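Local coordinates for malonyl CoA-acyl carrier protein transacylase (Staphylococcus aureus, PDB 3IM9) that catalyses transfer of the malonyl group from malonyl-CoA to holo-acyl carrier protein, supplying malonyl-ACP for fatty acid biosynthesis, at residues A73-S78 with E113-I118; L98-S103 with V254-S259; S220-F225 with V248-M253; P233-V238 with I264-W269; F278-I281 with L287-L290. All blocks are in the same frame, centred on the assembly; numbering follows the deposited sequence.

Contact 1: residues A73-S78 with E113-I118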
# COMPACT_ATOMS: atom_id res chain seq x y z
N ALA A 73 7.86 -8.41 3.56
CA ALA A 73 7.00 -9.18 4.48
C ALA A 73 5.52 -9.05 4.16
O ALA A 73 4.79 -10.04 4.14
CB ALA A 73 7.27 -8.61 5.91
N LEU A 74 5.05 -7.86 3.84
CA LEU A 74 3.66 -7.63 3.52
C LEU A 74 3.33 -8.28 2.18
O LEU A 74 2.25 -8.87 2.08
CB LEU A 74 3.40 -6.11 3.44
CG LEU A 74 3.32 -5.40 4.80
CD1 LEU A 74 3.57 -3.87 4.62
CD2 LEU A 74 1.97 -5.64 5.47
N LEU A 75 4.18 -8.07 1.16
CA LEU A 75 3.92 -8.75 -0.11
C LEU A 75 3.80 -10.26 0.07
O LEU A 75 2.90 -10.88 -0.54
CB LEU A 75 5.05 -8.40 -1.11
CG LEU A 75 4.78 -8.97 -2.50
CD1 LEU A 75 3.94 -7.99 -3.29
CD2 LEU A 75 6.12 -9.12 -3.21
N THR A 76 4.72 -10.82 0.89
CA THR A 76 4.73 -12.26 1.07
C THR A 76 3.46 -12.71 1.78
O THR A 76 2.79 -13.70 1.35
CB THR A 76 5.91 -12.63 1.92
OG1 THR A 76 7.08 -12.32 1.10
CG2 THR A 76 5.94 -14.15 2.21
N HIS A 77 3.00 -12.00 2.83
CA HIS A 77 1.81 -12.42 3.57
C HIS A 77 0.58 -12.31 2.67
O HIS A 77 -0.20 -13.27 2.55
CB HIS A 77 1.66 -11.49 4.77
CG HIS A 77 0.59 -11.91 5.75
ND1 HIS A 77 -0.16 -13.08 5.70
CD2 HIS A 77 0.22 -11.24 6.86
CE1 HIS A 77 -0.94 -13.11 6.79
NE2 HIS A 77 -0.74 -11.98 7.48
N SER A 78 0.38 -11.19 1.98
CA SER A 78 -0.77 -11.03 1.12
C SER A 78 -0.76 -12.05 -0.03
O SER A 78 -1.82 -12.60 -0.37
CB SER A 78 -0.82 -9.60 0.54
OG SER A 78 -1.23 -8.68 1.56
N GLU A 113 8.10 -14.03 -7.29
CA GLU A 113 9.54 -13.97 -7.04
C GLU A 113 10.13 -12.71 -7.61
O GLU A 113 10.98 -12.09 -6.93
CB GLU A 113 10.30 -15.12 -7.85
CG GLU A 113 10.43 -16.39 -7.10
CD GLU A 113 11.08 -17.48 -8.00
OE1 GLU A 113 10.49 -17.80 -9.07
OE2 GLU A 113 12.15 -17.97 -7.56
N ASP A 114 9.62 -12.24 -8.76
CA ASP A 114 10.13 -10.95 -9.31
C ASP A 114 9.67 -9.81 -8.33
O ASP A 114 10.49 -8.92 -7.99
CB ASP A 114 9.55 -10.62 -10.70
CG ASP A 114 10.08 -11.56 -11.80
OD1 ASP A 114 10.92 -12.40 -11.52
OD2 ASP A 114 9.64 -11.30 -12.95
N ALA A 115 8.39 -9.79 -7.97
CA ALA A 115 7.84 -8.70 -7.08
C ALA A 115 8.49 -8.67 -5.73
O ALA A 115 8.75 -7.58 -5.18
CB ALA A 115 6.38 -8.90 -6.92
N VAL A 116 8.87 -9.83 -5.17
CA VAL A 116 9.46 -9.80 -3.79
C VAL A 116 10.87 -9.17 -3.84
O VAL A 116 11.30 -8.43 -2.97
CB VAL A 116 9.40 -11.20 -3.06
CG1 VAL A 116 10.55 -12.13 -3.54
CG2 VAL A 116 9.49 -10.95 -1.56
N LYS A 117 11.57 -9.43 -4.98
CA LYS A 117 12.90 -8.81 -5.15
C LYS A 117 12.72 -7.32 -5.42
O LYS A 117 13.50 -6.50 -4.83
CB LYS A 117 13.65 -9.46 -6.36
CG LYS A 117 13.92 -10.99 -6.17
CD LYS A 117 14.29 -11.67 -7.45
CE LYS A 117 14.67 -13.10 -7.15
NZ LYS A 117 14.85 -13.86 -8.51
N ILE A 118 11.71 -6.98 -6.23
CA ILE A 118 11.50 -5.58 -6.55
C ILE A 118 11.15 -4.76 -5.26
O ILE A 118 11.70 -3.65 -5.04
CB ILE A 118 10.36 -5.42 -7.58
CG1 ILE A 118 11.04 -5.84 -8.91
CG2 ILE A 118 9.88 -3.95 -7.66
CD1 ILE A 118 9.99 -6.08 -9.98
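Leu75 drives one branch of its side chain against the backbone between Ala115 and Val116, joining helix 67-84 to helix 112-128 in a near-antiparallel helix pair within the acyltransferase domain. The two short segments run at 156° to each other with their axes 9.7 Å apart, and Leu75 faces Val116 most directly, CA to CA 6.7 Å. The leucine stands out from its helix with CG anti to the backbone N (chi1 -174°), which carries the forked end straight across the gap. CD2 is the branch that arrives: it lies 3.7 Å from Ala115 CB, and so rests on a methyl that points back at it. Leu75 CD2 also meets main chain, 3.5 Å from Val116 N, and presses on Val116 CA at 3.5 Å, closer than ordinary carbon contact. The other branch, CD1, turns toward helix 99-106, where Ser102 and the backbone of Tyr101 lie. Leu75 therefore wedges into a three-helix junction, which Phe112 and Val119 of helix 112-128 also help to line.

Val116 adds a second, lighter touch. Its CG2 is anti to its own backbone N and crosses obliquely to the Thr76 side chain, meeting the hydroxyl rather than the methyl of that residue. The valine offers OG1 a methyl and no polar partner; the hydroxyl is hydrogen-bonded to Pro72 O along its own helix. Val116 CG2 comes to 3.8 Å from Thr76 OG1.

Contact 2: residues L98-S103 with V254-S259. With CA (calcium ion), chain B.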
# COMPACT_ATOMS: atom_id res chain seq x y z
N LEU A 98 3.05 0.07 -0.97
CA LEU A 98 3.56 -1.29 -1.17
C LEU A 98 2.43 -2.21 -1.72
O LEU A 98 2.68 -3.11 -2.54
CB LEU A 98 4.11 -1.77 0.20
CG LEU A 98 4.64 -3.23 0.22
CD1 LEU A 98 3.51 -4.31 0.33
CD2 LEU A 98 5.64 -3.51 -0.92
N GLY A 99 1.25 -2.07 -1.16
CA GLY A 99 0.14 -2.94 -1.54
C GLY A 99 -0.12 -3.01 -3.04
O GLY A 99 -0.69 -3.99 -3.51
N GLU A 100 0.27 -1.94 -3.79
CA GLU A 100 0.04 -1.98 -5.23
C GLU A 100 0.83 -3.13 -5.82
O GLU A 100 0.40 -3.67 -6.86
CB GLU A 100 0.45 -0.62 -5.82
CG GLU A 100 0.04 -0.45 -7.35
CD GLU A 100 -0.16 0.97 -7.70
OE1 GLU A 100 -0.78 1.71 -6.91
OE2 GLU A 100 0.29 1.34 -8.82
N TYR A 101 1.98 -3.48 -5.24
CA TYR A 101 2.78 -4.64 -5.75
C TYR A 101 2.03 -5.93 -5.53
O TYR A 101 2.14 -6.86 -6.35
CB TYR A 101 4.17 -4.62 -5.18
CG TYR A 101 4.96 -3.48 -5.74
CD1 TYR A 101 4.99 -2.21 -5.13
CD2 TYR A 101 5.72 -3.68 -6.91
CE1 TYR A 101 5.70 -1.11 -5.66
CE2 TYR A 101 6.42 -2.60 -7.48
CZ TYR A 101 6.39 -1.36 -6.86
OH TYR A 101 7.10 -0.33 -7.48
N SER A 102 1.31 -6.08 -4.43
CA SER A 102 0.49 -7.24 -4.25
C SER A 102 -0.59 -7.28 -5.33
O SER A 102 -0.91 -8.37 -5.81
CB SER A 102 -0.15 -7.17 -2.86
OG SER A 102 0.91 -7.21 -1.88
N SER A 103 -1.12 -6.13 -5.70
CA SER A 103 -2.11 -6.09 -6.83
C SER A 103 -1.41 -6.58 -8.10
O SER A 103 -2.09 -7.26 -8.94
CB SER A 103 -2.62 -4.64 -6.98
OG SER A 103 -3.52 -4.29 -5.99
N VAL A 254 7.22 3.79 -11.03
CA VAL A 254 8.28 4.70 -10.70
C VAL A 254 7.67 6.07 -10.19
O VAL A 254 8.12 6.60 -9.14
CB VAL A 254 9.17 4.98 -11.97
CG1 VAL A 254 10.30 5.89 -11.54
CG2 VAL A 254 9.71 3.62 -12.42
N LYS A 255 6.63 6.55 -10.87
CA LYS A 255 6.00 7.86 -10.42
C LYS A 255 5.40 7.73 -9.02
O LYS A 255 5.40 8.68 -8.27
CB LYS A 255 4.88 8.28 -11.35
CG LYS A 255 5.42 8.52 -12.75
CD LYS A 255 4.29 9.00 -13.66
CE LYS A 255 4.96 9.38 -15.05
NZ LYS A 255 3.91 9.87 -16.03
N GLN A 256 4.97 6.51 -8.68
CA GLN A 256 4.32 6.26 -7.39
C GLN A 256 5.26 6.68 -6.23
O GLN A 256 4.79 7.18 -5.19
CB GLN A 256 4.00 4.77 -7.25
CG GLN A 256 3.04 4.47 -6.07
CD GLN A 256 3.31 3.09 -5.46
OE1 GLN A 256 4.46 2.70 -5.27
NE2 GLN A 256 2.27 2.38 -5.16
N LEU A 257 6.55 6.54 -6.43
CA LEU A 257 7.55 6.83 -5.37
C LEU A 257 7.42 8.25 -4.89
O LEU A 257 7.68 8.46 -3.68
CB LEU A 257 8.98 6.57 -5.85
CG LEU A 257 9.26 5.09 -6.28
CD1 LEU A 257 10.62 5.05 -6.94
CD2 LEU A 257 9.25 4.16 -5.02
N TYR A 258 7.18 9.17 -5.81
CA TYR A 258 7.30 10.57 -5.45
C TYR A 258 6.01 11.31 -5.58
O TYR A 258 5.97 12.58 -5.64
CB TYR A 258 8.45 11.27 -6.23
CG TYR A 258 8.36 11.12 -7.73
CD1 TYR A 258 9.11 10.09 -8.36
CD2 TYR A 258 7.56 11.95 -8.48
CE1 TYR A 258 9.05 9.96 -9.73
CE2 TYR A 258 7.49 11.81 -9.85
CZ TYR A 258 8.22 10.82 -10.44
OH TYR A 258 8.09 10.79 -11.87
N SER A 259 4.92 10.57 -5.71
CA SER A 259 3.58 11.13 -5.89
C SER A 259 2.67 10.71 -4.75
O SER A 259 2.88 9.62 -4.17
CB SER A 259 2.99 10.58 -7.20
OG SER A 259 3.88 10.95 -8.29
CA CA B . 6.71 2.12 -6.46
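Tyr101 and Gln256 reach toward each other from two helices and share a calcium ion, the tyrosine standing one turn beyond Ser97 in a turn whose GxSxG sequence is consistent with a nucleophile elbow. The phenol comes with CG anti to its carbonyl carbon (chi1 -70°), and its OH binds the metal at 2.7 Å, with the ion lying at the ring edge and in the ring plane. Gln256 leaves its helix the other way, CG anti to the backbone N, then bends at chi2 (-148°); the bend turns OE1 to the calcium at 2.6 Å. Amide and ring are steeply tilted, and OE1 passes 4.0 Å from Tyr101 CE1. Met253 O is the third protein ligand, while Arg122 NH2 also hydrogen-bonds Gln256 OE1, so this buried oxygen faces both a metal ion and a guanidinium group, which would probably polarise it.

The other end of the amide is fixed as well. NE2 gives a hydrogen bond to Ser97 O, tying the glutamine directly to the backbone of the probable nucleophile, and lies against Glu100 CB at 3.6 Å. Glu100 comes from the opposite direction on an extended chain, its carboxylate plane turned 61° from the amide; OE1 and OE2 are engaged instead by Asn237 N and Gln236 NE2.

Beyond Gln256 the chain makes a type I turn to Ser259, whose carbonyl accepts from ND1 of His207, the other probable catalytic residue. Ser259 OG folds back to bond Lys255 O at 2.7 Å, on the opposite face of that carbonyl from Tyr258 N.

Contact 3: residues S220-F225 with V248-M253. With CA (calcium ion), chain B.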
# COMPACT_ATOMS: atom_id res chain seq x y z
N SER A 220 16.20 1.62 -12.93
CA SER A 220 17.22 0.72 -13.43
C SER A 220 17.02 -0.74 -12.96
O SER A 220 17.09 -1.72 -13.76
CB SER A 220 18.60 1.20 -13.02
OG SER A 220 19.52 0.28 -13.54
N TYR A 221 16.75 -0.92 -11.69
CA TYR A 221 16.53 -2.27 -11.16
C TYR A 221 15.30 -2.96 -11.74
O TYR A 221 15.35 -4.13 -12.04
CB TYR A 221 16.41 -2.26 -9.62
CG TYR A 221 16.45 -3.63 -9.00
CD1 TYR A 221 17.57 -4.39 -9.06
CD2 TYR A 221 15.35 -4.14 -8.35
CE1 TYR A 221 17.59 -5.62 -8.49
CE2 TYR A 221 15.38 -5.37 -7.75
CZ TYR A 221 16.48 -6.12 -7.83
OH TYR A 221 16.47 -7.33 -7.22
N ILE A 222 14.19 -2.24 -11.84
CA ILE A 222 12.97 -2.87 -12.30
C ILE A 222 13.08 -3.36 -13.79
O ILE A 222 12.25 -4.18 -14.21
CB ILE A 222 11.69 -2.12 -12.04
CG1 ILE A 222 11.61 -0.80 -12.85
CG2 ILE A 222 11.54 -1.86 -10.44
CD1 ILE A 222 10.36 0.01 -12.71
N ASN A 223 14.06 -2.85 -14.49
CA ASN A 223 14.30 -3.31 -15.88
C ASN A 223 14.90 -4.67 -15.91
O ASN A 223 14.97 -5.27 -16.98
CB ASN A 223 15.32 -2.40 -16.63
CG ASN A 223 14.73 -1.08 -17.00
OD1 ASN A 223 13.50 -0.90 -17.06
ND2 ASN A 223 15.64 -0.09 -17.18
N GLN A 224 15.34 -5.16 -14.76
CA GLN A 224 15.85 -6.55 -14.69
C GLN A 224 14.74 -7.60 -14.71
O GLN A 224 15.06 -8.85 -14.66
CB GLN A 224 16.80 -6.75 -13.52
CG GLN A 224 18.01 -5.80 -13.57
CD GLN A 224 18.91 -5.96 -12.41
OE1 GLN A 224 18.94 -6.96 -11.69
NE2 GLN A 224 19.74 -4.89 -12.18
N PHE A 225 13.46 -7.22 -14.77
CA PHE A 225 12.40 -8.19 -14.68
C PHE A 225 11.47 -7.99 -15.85
O PHE A 225 11.33 -6.87 -16.37
CB PHE A 225 11.62 -7.91 -13.37
CG PHE A 225 12.51 -8.01 -12.17
CD1 PHE A 225 13.21 -6.90 -11.68
CD2 PHE A 225 12.74 -9.29 -11.56
CE1 PHE A 225 14.12 -7.03 -10.69
CE2 PHE A 225 13.65 -9.42 -10.53
CZ PHE A 225 14.39 -8.27 -10.06
N VAL A 248 2.46 1.24 -19.11
CA VAL A 248 1.86 2.29 -18.37
C VAL A 248 1.98 1.93 -16.85
O VAL A 248 2.33 2.80 -16.03
CB VAL A 248 0.43 2.41 -18.69
CG1 VAL A 248 -0.32 3.36 -17.73
CG2 VAL A 248 0.29 2.81 -20.24
N ILE A 249 1.69 0.70 -16.51
CA ILE A 249 1.78 0.31 -15.07
C ILE A 249 3.19 0.47 -14.59
O ILE A 249 3.43 1.08 -13.48
CB ILE A 249 1.27 -1.10 -14.94
CG1 ILE A 249 -0.23 -1.15 -15.10
CG2 ILE A 249 1.66 -1.73 -13.55
CD1 ILE A 249 -0.79 -2.58 -15.22
N LYS A 250 4.19 0.02 -15.33
CA LYS A 250 5.59 0.09 -14.89
C LYS A 250 6.00 1.56 -14.69
O LYS A 250 6.61 1.96 -13.67
CB LYS A 250 6.49 -0.63 -15.91
CG LYS A 250 8.01 -0.58 -15.58
CD LYS A 250 8.85 -1.39 -16.66
CE LYS A 250 10.37 -1.25 -16.40
NZ LYS A 250 11.19 -1.68 -17.59
N SER A 251 5.65 2.43 -15.64
CA SER A 251 6.02 3.84 -15.52
C SER A 251 5.35 4.45 -14.28
O SER A 251 5.96 5.23 -13.53
CB SER A 251 5.44 4.58 -16.76
OG SER A 251 5.72 5.95 -16.61
N ASN A 252 4.13 4.03 -14.01
CA ASN A 252 3.39 4.54 -12.83
C ASN A 252 3.94 3.98 -11.52
O ASN A 252 3.72 4.65 -10.49
CB ASN A 252 1.92 4.20 -13.00
CG ASN A 252 1.22 5.20 -13.92
OD1 ASN A 252 1.74 6.31 -14.16
ND2 ASN A 252 0.08 4.83 -14.41
N MET A 253 4.66 2.87 -11.56
CA MET A 253 5.29 2.44 -10.32
C MET A 253 6.48 3.31 -10.00
O MET A 253 6.82 3.44 -8.77
CB MET A 253 5.80 0.97 -10.47
CG MET A 253 4.58 -0.08 -10.67
SD MET A 253 3.06 0.27 -9.82
CE MET A 253 3.56 0.14 -8.04
CA CA B . 6.71 2.12 -6.46
O HOH W 1 11.49 -4.59 -17.94
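Lys250 reaches from helix 246-256 to segment 220-225, where Ile222 and Asn223 receive it. Its CB points toward the partner segment, and the chain then runs fully extended, with CG anti to the backbone N (chi1 178°). CG is the first atom to touch, 3.8 Å from Ile222 CD1. Farther out, CE lies 3.8 Å from Ile222 CG1, so the isoleucine slides along the lysine chain in the opposite direction and covers its aliphatic part, while Trp227 also packs on the lysine. Ile222 can lie this way because CG1 sits between its backbone N and carbonyl carbon (chi1 67°), which sends CD1 toward the lysine.

At the tip, NZ donates to Asn223 OD1. The modelled separation of 2.5 Å is very short, and its exact length is doubtful. The asparagine crosses the lysine chain at about a right angle. NZ also donates to a water at 2.9 Å, and this water passes a hydrogen bond on to Phe225 O at 2.8 Å. The ammonium thus reaches the second residue of the type I turn from Ile222 to Phe225 directly and its last residue through water.

One helical turn on from Lys250, Met253 O binds the calcium ion at 2.7 Å. The arrangement is a lysine side chain packed along an isoleucine and bound at its tip to a type I turn, on the helix of this acyltransferase domain that also gives Met253 O to the calcium site.

Contact 4: residues P233-V238 with I264-W269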
# COMPACT_ATOMS: atom_id res chain seq x y z
N PRO A 233 -8.01 -4.86 -14.34
CA PRO A 233 -7.39 -3.53 -14.10
C PRO A 233 -6.88 -3.36 -12.63
O PRO A 233 -7.54 -3.73 -11.67
CB PRO A 233 -8.51 -2.53 -14.33
CG PRO A 233 -9.58 -3.30 -15.30
CD PRO A 233 -9.41 -4.75 -14.82
N VAL A 234 -5.71 -2.74 -12.58
CA VAL A 234 -5.04 -2.36 -11.30
C VAL A 234 -5.34 -0.85 -11.21
O VAL A 234 -4.90 -0.07 -12.12
CB VAL A 234 -3.57 -2.62 -11.38
CG1 VAL A 234 -2.91 -2.12 -10.05
CG2 VAL A 234 -3.24 -4.10 -11.66
N VAL A 235 -6.05 -0.41 -10.17
CA VAL A 235 -6.32 1.03 -10.00
C VAL A 235 -5.08 1.60 -9.32
O VAL A 235 -4.82 1.29 -8.17
CB VAL A 235 -7.57 1.29 -9.22
CG1 VAL A 235 -7.87 2.81 -9.12
CG2 VAL A 235 -8.74 0.62 -10.00
N GLN A 236 -4.29 2.38 -10.04
CA GLN A 236 -2.97 2.80 -9.57
C GLN A 236 -3.04 4.00 -8.64
O GLN A 236 -3.90 4.91 -8.78
CB GLN A 236 -1.99 3.05 -10.72
CG GLN A 236 -1.81 1.74 -11.47
CD GLN A 236 -0.51 1.75 -12.30
OE1 GLN A 236 -0.52 2.17 -13.49
NE2 GLN A 236 0.59 1.31 -11.73
N ASN A 237 -2.11 4.00 -7.65
CA ASN A 237 -2.10 5.05 -6.66
C ASN A 237 -1.84 6.45 -7.25
O ASN A 237 -2.29 7.43 -6.67
CB ASN A 237 -0.97 4.77 -5.63
CG ASN A 237 -1.27 3.66 -4.65
OD1 ASN A 237 -2.41 3.13 -4.51
ND2 ASN A 237 -0.21 3.30 -3.97
N VAL A 238 -1.04 6.51 -8.32
CA VAL A 238 -0.57 7.84 -8.86
C VAL A 238 -1.77 8.57 -9.45
O VAL A 238 -1.90 9.77 -9.28
CB VAL A 238 0.57 7.69 -9.91
CG1 VAL A 238 1.77 7.19 -9.31
CG2 VAL A 238 0.28 6.75 -11.01
N ILE A 264 -8.42 7.75 -1.67
CA ILE A 264 -9.86 8.15 -1.75
C ILE A 264 -10.30 8.10 -3.23
O ILE A 264 -11.34 7.46 -3.51
CB ILE A 264 -10.08 9.55 -1.17
CG1 ILE A 264 -9.81 9.49 0.35
CG2 ILE A 264 -11.54 10.02 -1.37
CD1 ILE A 264 -9.84 10.92 0.94
N ASN A 265 -9.54 8.71 -4.16
CA ASN A 265 -10.08 8.80 -5.53
C ASN A 265 -10.11 7.43 -6.16
O ASN A 265 -10.96 7.16 -7.02
CB ASN A 265 -9.23 9.74 -6.34
CG ASN A 265 -9.43 11.20 -6.00
OD1 ASN A 265 -8.58 12.02 -6.36
ND2 ASN A 265 -10.46 11.52 -5.29
N SER A 266 -9.14 6.56 -5.80
CA SER A 266 -9.12 5.18 -6.34
C SER A 266 -10.34 4.41 -5.81
O SER A 266 -10.95 3.61 -6.62
CB SER A 266 -7.88 4.47 -5.88
OG SER A 266 -6.70 5.06 -6.40
N THR A 267 -10.68 4.52 -4.52
CA THR A 267 -11.85 3.89 -3.98
C THR A 267 -13.10 4.39 -4.72
O THR A 267 -13.98 3.55 -5.12
CB THR A 267 -11.99 4.14 -2.47
OG1 THR A 267 -10.83 3.57 -1.82
CG2 THR A 267 -13.21 3.41 -1.89
N GLU A 268 -13.17 5.69 -4.90
CA GLU A 268 -14.37 6.31 -5.56
C GLU A 268 -14.47 5.84 -7.01
O GLU A 268 -15.60 5.52 -7.48
CB GLU A 268 -14.29 7.80 -5.45
CG GLU A 268 -14.54 8.19 -3.96
CD GLU A 268 -14.57 9.68 -3.72
OE1 GLU A 268 -13.92 10.39 -4.51
OE2 GLU A 268 -15.16 10.04 -2.64
N TRP A 269 -13.36 5.68 -7.70
CA TRP A 269 -13.37 5.28 -9.12
C TRP A 269 -13.90 3.88 -9.18
O TRP A 269 -14.71 3.54 -10.06
CB TRP A 269 -11.98 5.37 -9.68
CG TRP A 269 -11.94 5.09 -11.17
CD1 TRP A 269 -12.01 6.04 -12.19
CD2 TRP A 269 -11.72 3.83 -11.81
NE1 TRP A 269 -11.85 5.43 -13.42
CE2 TRP A 269 -11.69 4.07 -13.23
CE3 TRP A 269 -11.60 2.48 -11.33
CZ2 TRP A 269 -11.51 3.02 -14.16
CZ3 TRP A 269 -11.39 1.45 -12.24
CH2 TRP A 269 -11.36 1.74 -13.65
O HOH W 2 -4.81 3.15 -5.95
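Ser266 OG is held between two partners: it accepts a hydrogen bond from a water at 2.7 Å and is also hydrogen-bonded to Gln262 O, one turn back along its own chain. The same water donates to Val235 O at 2.9 Å, and so bridges helix 263-272 to the short strand 234-235. That strand pairs antiparallel with strand 242-243, and main-chain bonds from Pro233 and Val235 to Thr93 join it to strand 92-95, the edge of the parallel sheet. The contact therefore lays a helix over a strand in the core of the acyltransferase domain.

Around the water the packing is apolar and falls to Val235, whose two methyls share the work. CG1, anti to the backbone N (chi1 -177°), runs up to the serine and lies 3.6 Å from Ser266 CB. CG2 leans toward the next turn of the helix, where it meets the six-membered part of the Trp269 indole, 3.7 Å from CE3. Tryptophan and valine approach at a slant, the indole brought over by a side chain whose CG is also anti to its backbone N (chi1 -175°). One valine thus touches two helix residues three positions apart, which lie on the same face.

Gln236 points its side chain to the far side, where Glu100 and Asn252 take its amide, and turns its carbonyl oxygen to the helix, Gln236 O lying 3.7 Å from Ser266 OG. Val235 CG2 lies 3.6 Å from Trp269 CZ3.

Contact 5: residues F278-I281 with L287-L290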
# COMPACT_ATOMS: atom_id res chain seq x y z
N PHE A 278 -15.45 -4.99 -1.46
CA PHE A 278 -14.00 -4.94 -1.43
C PHE A 278 -13.55 -6.04 -0.46
O PHE A 278 -14.00 -6.09 0.69
CB PHE A 278 -13.56 -3.57 -0.85
CG PHE A 278 -13.83 -2.41 -1.78
CD1 PHE A 278 -15.09 -1.72 -1.69
CD2 PHE A 278 -12.89 -2.03 -2.69
CE1 PHE A 278 -15.34 -0.63 -2.56
CE2 PHE A 278 -13.10 -0.92 -3.57
CZ PHE A 278 -14.35 -0.25 -3.48
N ILE A 279 -12.57 -6.78 -0.88
CA ILE A 279 -11.99 -7.88 -0.09
C ILE A 279 -10.53 -7.48 0.14
O ILE A 279 -9.70 -7.50 -0.76
CB ILE A 279 -12.03 -9.15 -0.84
CG1 ILE A 279 -13.53 -9.50 -1.14
CG2 ILE A 279 -11.42 -10.34 0.04
CD1 ILE A 279 -13.67 -10.88 -1.99
N GLU A 280 -10.26 -7.18 1.43
CA GLU A 280 -8.86 -6.88 1.89
C GLU A 280 -8.13 -8.16 2.25
O GLU A 280 -8.69 -9.06 2.92
CB GLU A 280 -8.99 -5.92 3.05
CG GLU A 280 -7.55 -5.39 3.49
CD GLU A 280 -7.66 -4.34 4.56
OE1 GLU A 280 -8.73 -4.06 5.13
OE2 GLU A 280 -6.57 -3.73 4.78
N ILE A 281 -6.91 -8.30 1.76
CA ILE A 281 -6.18 -9.58 1.93
C ILE A 281 -4.77 -9.21 2.45
O ILE A 281 -3.94 -8.58 1.74
CB ILE A 281 -6.06 -10.33 0.56
CG1 ILE A 281 -7.50 -10.60 0.09
CG2 ILE A 281 -5.19 -11.62 0.73
CD1 ILE A 281 -7.48 -11.22 -1.38
N LEU A 287 -7.39 -1.04 5.45
CA LEU A 287 -8.03 -0.41 4.22
C LEU A 287 -9.57 -0.52 4.36
O LEU A 287 -10.28 0.38 3.87
CB LEU A 287 -7.55 -1.06 2.92
CG LEU A 287 -6.02 -1.00 2.65
CD1 LEU A 287 -5.80 -1.61 1.22
CD2 LEU A 287 -5.51 0.42 2.78
N SER A 288 -10.05 -1.58 5.00
CA SER A 288 -11.49 -1.73 5.20
C SER A 288 -11.98 -0.57 6.02
O SER A 288 -13.03 0.04 5.72
CB SER A 288 -11.83 -3.09 5.87
OG SER A 288 -11.37 -4.21 5.11
N GLY A 289 -11.16 -0.14 7.01
CA GLY A 289 -11.56 1.03 7.83
C GLY A 289 -11.61 2.30 7.03
O GLY A 289 -12.45 3.14 7.27
N LEU A 290 -10.66 2.48 6.12
CA LEU A 290 -10.61 3.69 5.33
C LEU A 290 -11.82 3.65 4.39
O LEU A 290 -12.43 4.69 4.17
CB LEU A 290 -9.33 3.76 4.47
CG LEU A 290 -8.03 3.83 5.34
CD1 LEU A 290 -6.85 3.90 4.33
CD2 LEU A 290 -8.00 5.08 6.25
O HOH W 3 -12.35 -4.21 2.46
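Strand 275-281 and helix 286-294 belong to a beta-alpha-beta unit that continues into strand 299-303 of the parallel sheet, and Glu280 ties the strand to the first turn of the helix. Its chain is extended, CG anti to the backbone N (chi1 -173°), and delivers the carboxylate to Leu287 and Ser288, crossing the leucine side chain at about a right angle. OE2 takes the amide of Leu287, N to OE2 2.9 Å, on its syn side and somewhat out of the carboxylate plane. OE1 holds two donors from one residue. Ser288 OG binds it at 2.6 Å along the anti lone pair, whereas Ser288 N, at 2.8 Å, comes from well above the plane with an angle of 147° at the hydrogen. Ser288 OG in turn accepts from a water that also donates to Phe278 O. Leu287 CB lies 3.4 Å from Glu280 OE2, and the leucine side chain is about 3 Å from a sulfate ion, probably from the crystallisation liquor.

Three bonds on two oxygens fix the rotation of the carboxylate. Buried among two amides and a hydroxyl at the start of a helix, Glu280 is probably ionised, and the N-H groups and helix dipole would ease its charge.

Overall arrangement
Contacts 2 and 3 share helix 246-256 and meet at the calcium ion, their centres 11 Å apart, with Met253 of contact 3 packing against Glu100 and Tyr101 of contact 2. Contact 2 lies nearest the probable active site: the Gln256 side chain is about 4 Å from that of His207 and about 5 Å from that of Ser97. Contact 4 joins it through Glu100, which bonds Gln236 and Asn237. Leu75 and Ile118 of contact 1 pack on helix 99-106, and Ile118 also touches Ile222 of contact 3. Ser78 OG probably bonds Ile281 O of contact 5, whose centre is about 26 Å from that of contact 3.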